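Local coordinates for protein NAD-dependent benzaldehyde dehydrogenase (Legionella pneumophila, PDB 3RHE) that probably binds a small molecule, as EhpR-like members of the glyoxalase/bleomycin-resistance superfamily do, its dehydrogenase activity being uncertain, at residues G47-L52 with S72-S77; R86-K91 with L118-L123. All coordinates share one frame; numbering follows the deposited sequence.

The two contacts illustrate how the two faces of a single curled sheet can carry different chemistry. Contact 1 is a polar surface contact between strands 49-54 and 69-74, made on the face turned from the helices. Contact 2 is apolar and partly buried, setting helix 78-90 on strand 117-123. Although it lies at the surface, contact 1 is nearer the centre of the chain, about 7 Å from it centre to centre against about 13 Å for contact 2. Parallel strands 69-74 and 117-123 join them, with Phe-73 N 2.7 Å from Arg-119 O, a probable hydrogen bond. Helix 78-90 follows strand 69-74 in the chain.

Contact 1 of 2, residues G47-L52 with S72-S77; sequences GLRLGL and SFQVNS
Arg-49 and Gln-74 show how one arginine can span the width of an intervening strand. Strand 49-54 and strand 69-74 are not neighbours in the sheet; strand 8-14 runs between them, so the two backbones exchange no hydrogen bonds and the contact rests on these two side chains.

The hydrogen bonding is a forked, end-on grip. Arg-49 NH1 and Gln-74 OE1 are 3.0 Å apart, and Arg-49 NH2 lies at the same distance, 3.0 Å, from Gln-74 OE1, so a single carbonyl oxygen receives both terminal nitrogens. The oxygen sits close to the guanidinium plane. NH1 approaches nearly along the C=O axis (166°), whereas NH2 comes in from a more bent direction, somewhat tilted from the carbonyl plane. The guanidinium and amide planes are only 22° apart, although the two side chains cross at about a right angle. A bend at chi3 (-59°) in the otherwise fairly straight Arg-49 chain accompanies a further hydrogen bond, from NE to Asn-8 O, while NH2 adds a weak one to Pro-7 O. Carbonyls at and just before the start of strand 8-14 thus probably help to fix the rotation of the guanidinium, and the positive charge would probably polarise the Gln-74 carbonyl.

Van der Waals contact adds little: Gln-74 CB lies at the guanidinium edge, 3.7 Å from Arg-49 NH2. Beyond the pair, Gln-74 leans on Phe-121 and Leu-123 of the next strand, and Arg-49 on Leu-9.

Leu-50 and Leu-52 face helix 17-28, which puts this polar bridge on the other face of the sheet. A curled sheet with helices packed outside it is characteristic of the vicinal-oxygen-chelate fold of paired βαβββ modules, in which relatives commonly use the concave face for ligand binding.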
loop_
_atom_site.group_PDB
_atom_site.type_symbol
_atom_site.label_atom_id
_atom_site.label_comp_id
_atom_site.label_asym_id
_atom_site.label_seq_id
_atom_site.Cartn_x
_atom_site.Cartn_y
_atom_site.Cartn_z
ATOM N N GLY A 47 11.039 -11.591 5.321
ATOM C CA GLY A 47 10.305 -10.539 6.007
ATOM C C GLY A 47 9.666 -9.478 5.122
ATOM O O GLY A 47 8.750 -8.781 5.557
ATOM N N LEU A 48 10.141 -9.337 3.887
ATOM C CA LEU A 48 9.531 -8.363 2.982
ATOM C C LEU A 48 8.070 -8.715 2.690
ATOM O O LEU A 48 7.727 -9.881 2.465
ATOM C CB LEU A 48 10.330 -8.219 1.680
ATOM C CG LEU A 48 9.814 -7.115 0.741
ATOM C CD1 LEU A 48 10.958 -6.298 0.139
ATOM C CD2 LEU A 48 8.893 -7.686 -0.350
ATOM N N ARG A 49 7.212 -7.705 2.708
ATOM C CA ARG A 49 5.796 -7.904 2.430
ATOM C C ARG A 49 5.419 -7.289 1.083
ATOM O O ARG A 49 5.708 -6.120 0.822
ATOM C CB ARG A 49 4.938 -7.297 3.545
ATOM C CG ARG A 49 5.141 -7.941 4.911
ATOM C CD ARG A 49 4.019 -7.540 5.885
ATOM N NE ARG A 49 3.937 -6.093 6.066
ATOM C CZ ARG A 49 2.881 -5.454 6.567
ATOM N NH1 ARG A 49 1.802 -6.132 6.927
ATOM N NH2 ARG A 49 2.897 -4.131 6.698
ATOM N N LEU A 50 4.768 -8.078 0.241
ATOM C CA LEU A 50 4.373 -7.630 -1.091
ATOM C C LEU A 50 2.866 -7.762 -1.293
ATOM O O LEU A 50 2.301 -8.871 -1.199
ATOM C CB LEU A 50 5.117 -8.420 -2.173
ATOM C CG LEU A 50 4.660 -8.196 -3.617
ATOM C CD1 LEU A 50 5.064 -6.813 -4.111
ATOM C CD2 LEU A 50 5.241 -9.281 -4.533
ATOM N N GLY A 51 2.222 -6.624 -1.547
ATOM C CA GLY A 51 0.805 -6.589 -1.851
ATOM C C GLY A 51 0.495 -6.353 -3.324
ATOM O O GLY A 51 1.123 -5.527 -4.006
ATOM N N LEU A 52 -0.491 -7.092 -3.818
ATOM C CA LEU A 52 -0.979 -6.939 -5.179
ATOM C C LEU A 52 -2.407 -6.383 -5.109
ATOM O O LEU A 52 -3.315 -7.058 -4.629
ATOM C CB LEU A 52 -0.965 -8.286 -5.896
ATOM C CG LEU A 52 0.353 -9.072 -5.806
ATOM C CD1 LEU A 52 0.167 -10.507 -6.333
ATOM C CD2 LEU A 52 1.496 -8.349 -6.547
ATOM N N SER A 72 4.686 1.510 1.147
ATOM C CA SER A 72 3.729 1.858 2.197
ATOM C C SER A 72 4.214 1.454 3.589
ATOM O O SER A 72 5.030 0.534 3.735
ATOM C CB SER A 72 2.336 1.275 1.908
ATOM O OG SER A 72 2.252 -0.092 2.272
ATOM N N PHE A 73 3.688 2.160 4.591
ATOM C CA PHE A 73 4.103 2.039 5.979
ATOM C C PHE A 73 2.845 1.804 6.808
ATOM O O PHE A 73 2.013 2.697 6.920
ATOM C CB PHE A 73 4.732 3.348 6.483
ATOM C CG PHE A 73 5.810 3.921 5.589
ATOM C CD1 PHE A 73 7.143 3.902 5.987
ATOM C CD2 PHE A 73 5.493 4.508 4.370
ATOM C CE1 PHE A 73 8.137 4.435 5.178
ATOM C CE2 PHE A 73 6.477 5.042 3.561
ATOM C CZ PHE A 73 7.803 5.007 3.965
ATOM N N GLN A 74 2.707 0.614 7.383
ATOM C CA GLN A 74 1.555 0.289 8.211
ATOM C C GLN A 74 1.822 0.732 9.650
ATOM O O GLN A 74 2.866 0.401 10.221
ATOM C CB GLN A 74 1.243 -1.206 8.166
ATOM C CG GLN A 74 -0.075 -1.558 8.844
ATOM C CD GLN A 74 -0.361 -3.054 8.864
ATOM O OE1 GLN A 74 0.254 -3.832 8.129
ATOM N NE2 GLN A 74 -1.296 -3.462 9.718
ATOM N N VAL A 75 0.901 1.505 10.221
ATOM C CA VAL A 75 1.078 1.980 11.601
ATOM C C VAL A 75 -0.057 1.523 12.510
ATOM O O VAL A 75 -1.070 0.986 12.047
ATOM C CB VAL A 75 1.268 3.531 11.692
ATOM C CG1 VAL A 75 2.483 3.946 10.897
ATOM C CG2 VAL A 75 0.029 4.266 11.188
ATOM N N ASN A 76 0.120 1.761 13.804
ATOM C CA ASN A 76 -0.713 1.156 14.837
ATOM C C ASN A 76 -2.142 1.719 15.000
ATOM O O ASN A 76 -3.051 1.009 15.445
ATOM C CB ASN A 76 0.038 1.195 16.184
ATOM C CG ASN A 76 0.027 2.585 16.829
ATOM O OD1 ASN A 76 0.872 3.445 16.540
ATOM N ND2 ASN A 76 -0.929 2.799 17.717
ATOM N N SER A 77 -2.353 2.980 14.654
ATOM C CA SER A 77 -3.651 3.599 14.916
ATOM C C SER A 77 -3.900 4.787 14.014
ATOM O O SER A 77 -2.972 5.305 13.388
ATOM C CB SER A 77 -3.722 4.070 16.377
ATOM O OG SER A 77 -2.709 5.030 16.631
#

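Contact 2 of 2, residues R86-K91 with L118-L123; sequences RQWSDK and LRIFCL
Trp-88 lies against Leu-118 and Ile-120, a helix-on-sheet packing in the vicinal-oxygen-chelate fold that sets the end of helix 78-90 on strand 117-123. It is a worked example of a large aromatic side chain bridging a wide backbone gap: Trp-88 CA and Ile-120 CA are the closest pair of alpha carbons, yet stand 10.6 Å apart.

The CB of Trp-88 leaves the helix toward the strand, and with CG anti to the carbonyl carbon (chi1 -76°) the indole carries its benzo ring to the sheet. There the outer carbons do the touching. Trp-88 CZ2 meets Ile-120 CD1 at 3.8 Å. At the far corner, Trp-88 CH2 is shared between both partners, 3.9 Å from Leu-118 CB and 3.9 Å from Ile-120 CD1. The next atom round the ring, Trp-88 CZ3, is 4.0 Å from Leu-118 CB and also lies near the Leu-118 carbonyl oxygen.

The two aliphatic residues approach differently. Leu-118 crosses the tryptophan at about a right angle and meets its ring obliquely through CB, while the Ile-120 and Trp-88 side chains point at each other from opposite directions. No hydrogen bond links the segments, and the contact is mainly between apolar side chains. Phe-108 of strand 105-111 extends it with an edge-to-face ring contact to Trp-88, while Ile-84, a turn earlier in the helix, also touches Ile-120.

Over one indole face, the CG1 of Ile-120 rides 4.1 Å above the plane of the Trp-88 ring, displaced toward the rim.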
loop_
_atom_site.group_PDB
_atom_site.type_symbol
_atom_site.label_atom_id
_atom_site.label_comp_id
_atom_site.label_asym_id
_atom_site.label_seq_id
_atom_site.Cartn_x
_atom_site.Cartn_y
_atom_site.Cartn_z
ATOM N N ARG A 86 1.127 15.116 10.183
ATOM C CA ARG A 86 1.630 16.381 10.698
ATOM C C ARG A 86 3.134 16.522 10.473
ATOM O O ARG A 86 3.601 17.554 9.997
ATOM C CB ARG A 86 1.301 16.507 12.185
ATOM C CG ARG A 86 1.771 17.806 12.803
ATOM C CD ARG A 86 1.097 18.047 14.139
ATOM N NE ARG A 86 1.562 17.135 15.181
ATOM C CZ ARG A 86 1.225 17.250 16.465
ATOM N NH1 ARG A 86 0.429 18.244 16.852
ATOM N NH2 ARG A 86 1.683 16.381 17.364
ATOM N N GLN A 87 3.894 15.481 10.805
ATOM C CA GLN A 87 5.342 15.520 10.602
ATOM C C GLN A 87 5.691 15.761 9.129
ATOM O O GLN A 87 6.563 16.574 8.815
ATOM C CB GLN A 87 6.010 14.221 11.076
ATOM C CG GLN A 87 6.040 14.016 12.579
ATOM C CD GLN A 87 6.490 12.615 12.959
ATOM O OE1 GLN A 87 6.229 12.140 14.067
ATOM N NE2 GLN A 87 7.163 11.943 12.036
ATOM N N TRP A 88 5.007 15.059 8.229
ATOM C CA TRP A 88 5.305 15.175 6.801
ATOM C C TRP A 88 4.942 16.560 6.245
ATOM O O TRP A 88 5.654 17.106 5.396
ATOM C CB TRP A 88 4.620 14.043 6.005
ATOM C CG TRP A 88 5.313 12.681 6.125
ATOM C CD1 TRP A 88 6.151 12.265 7.132
ATOM C CD2 TRP A 88 5.189 11.566 5.224
ATOM N NE1 TRP A 88 6.570 10.971 6.896
ATOM C CE2 TRP A 88 5.987 10.516 5.742
ATOM C CE3 TRP A 88 4.490 11.354 4.026
ATOM C CZ2 TRP A 88 6.110 9.279 5.098
ATOM C CZ3 TRP A 88 4.604 10.113 3.394
ATOM C CH2 TRP A 88 5.409 9.096 3.932
ATOM N N SER A 89 3.842 17.131 6.727
ATOM C CA SER A 89 3.474 18.488 6.330
ATOM C C SER A 89 4.547 19.470 6.791
ATOM O O SER A 89 4.978 20.335 6.034
ATOM C CB SER A 89 2.119 18.883 6.913
ATOM O OG SER A 89 1.097 18.035 6.411
ATOM N N ASP A 90 4.980 19.315 8.036
ATOM C CA ASP A 90 6.044 20.146 8.595
ATOM C C ASP A 90 7.336 20.023 7.792
ATOM O O ASP A 90 8.086 20.991 7.650
ATOM C CB ASP A 90 6.281 19.788 10.067
ATOM C CG ASP A 90 5.188 20.328 10.979
ATOM O OD1 ASP A 90 4.362 21.141 10.501
ATOM O OD2 ASP A 90 5.148 19.938 12.168
ATOM N N LYS A 91 7.570 18.834 7.244
ATOM C CA LYS A 91 8.780 18.550 6.475
ATOM C C LYS A 91 8.632 18.966 5.018
ATOM O O LYS A 91 9.558 18.825 4.223
ATOM C CB LYS A 91 9.119 17.054 6.547
ATOM C CG LYS A 91 9.742 16.618 7.858
ATOM C CD LYS A 91 9.680 15.102 8.021
ATOM C CE LYS A 91 10.426 14.652 9.273
ATOM N NZ LYS A 91 10.554 13.175 9.322
ATOM N N LEU A 118 4.154 7.193 -1.596
ATOM C CA LEU A 118 4.525 6.759 -0.263
ATOM C C LEU A 118 3.252 6.813 0.574
ATOM O O LEU A 118 2.698 7.883 0.790
ATOM C CB LEU A 118 5.558 7.731 0.316
ATOM C CG LEU A 118 6.844 7.944 -0.500
ATOM C CD1 LEU A 118 7.720 8.989 0.163
ATOM C CD2 LEU A 118 7.610 6.651 -0.618
ATOM N N ARG A 119 2.787 5.665 1.049
ATOM C CA ARG A 119 1.508 5.625 1.735
ATOM C C ARG A 119 1.643 5.260 3.203
ATOM O O ARG A 119 2.364 4.327 3.559
ATOM C CB ARG A 119 0.540 4.653 1.046
ATOM C CG ARG A 119 -0.781 4.445 1.817
ATOM C CD ARG A 119 -1.667 3.359 1.181
ATOM N NE ARG A 119 -2.019 3.663 -0.206
ATOM C CZ ARG A 119 -3.022 4.445 -0.578
ATOM N NH1 ARG A 119 -3.791 5.027 0.334
ATOM N NH2 ARG A 119 -3.258 4.648 -1.867
ATOM N N ILE A 120 0.937 6.002 4.048
ATOM C CA ILE A 120 0.802 5.663 5.460
ATOM C C ILE A 120 -0.622 5.120 5.641
ATOM O O ILE A 120 -1.578 5.708 5.138
ATOM C CB ILE A 120 0.952 6.924 6.375
ATOM C CG1 ILE A 120 2.290 7.654 6.156
ATOM C CG2 ILE A 120 0.767 6.555 7.847
ATOM C CD1 ILE A 120 3.507 6.858 6.504
ATOM N N PHE A 121 -0.779 4.010 6.349
ATOM C CA PHE A 121 -2.127 3.516 6.628
ATOM C C PHE A 121 -2.211 2.775 7.951
ATOM O O PHE A 121 -1.234 2.185 8.419
ATOM C CB PHE A 121 -2.641 2.612 5.502
ATOM C CG PHE A 121 -1.938 1.281 5.425
ATOM C CD1 PHE A 121 -2.516 0.140 5.962
ATOM C CD2 PHE A 121 -0.687 1.173 4.832
ATOM C CE1 PHE A 121 -1.865 -1.087 5.904
ATOM C CE2 PHE A 121 -0.028 -0.055 4.775
ATOM C CZ PHE A 121 -0.628 -1.185 5.310
ATOM N N CYS A 122 -3.395 2.836 8.548
ATOM C CA CYS A 122 -3.763 1.984 9.667
ATOM C C CYS A 122 -4.967 1.152 9.223
ATOM O O CYS A 122 -5.972 1.704 8.766
ATOM C CB CYS A 122 -4.163 2.835 10.879
ATOM S SG CYS A 122 -4.755 1.844 12.271
ATOM N N LEU A 123 -4.879 -0.165 9.353
ATOM C CA LEU A 123 -5.992 -1.033 8.944
ATOM C C LEU A 123 -7.160 -0.986 9.925
ATOM O O LEU A 123 -6.947 -0.921 11.133
ATOM C CB LEU A 123 -5.519 -2.485 8.815
ATOM C CG LEU A 123 -4.486 -2.748 7.723
ATOM C CD1 LEU A 123 -4.065 -4.213 7.716
ATOM C CD2 LEU A 123 -5.053 -2.339 6.380
#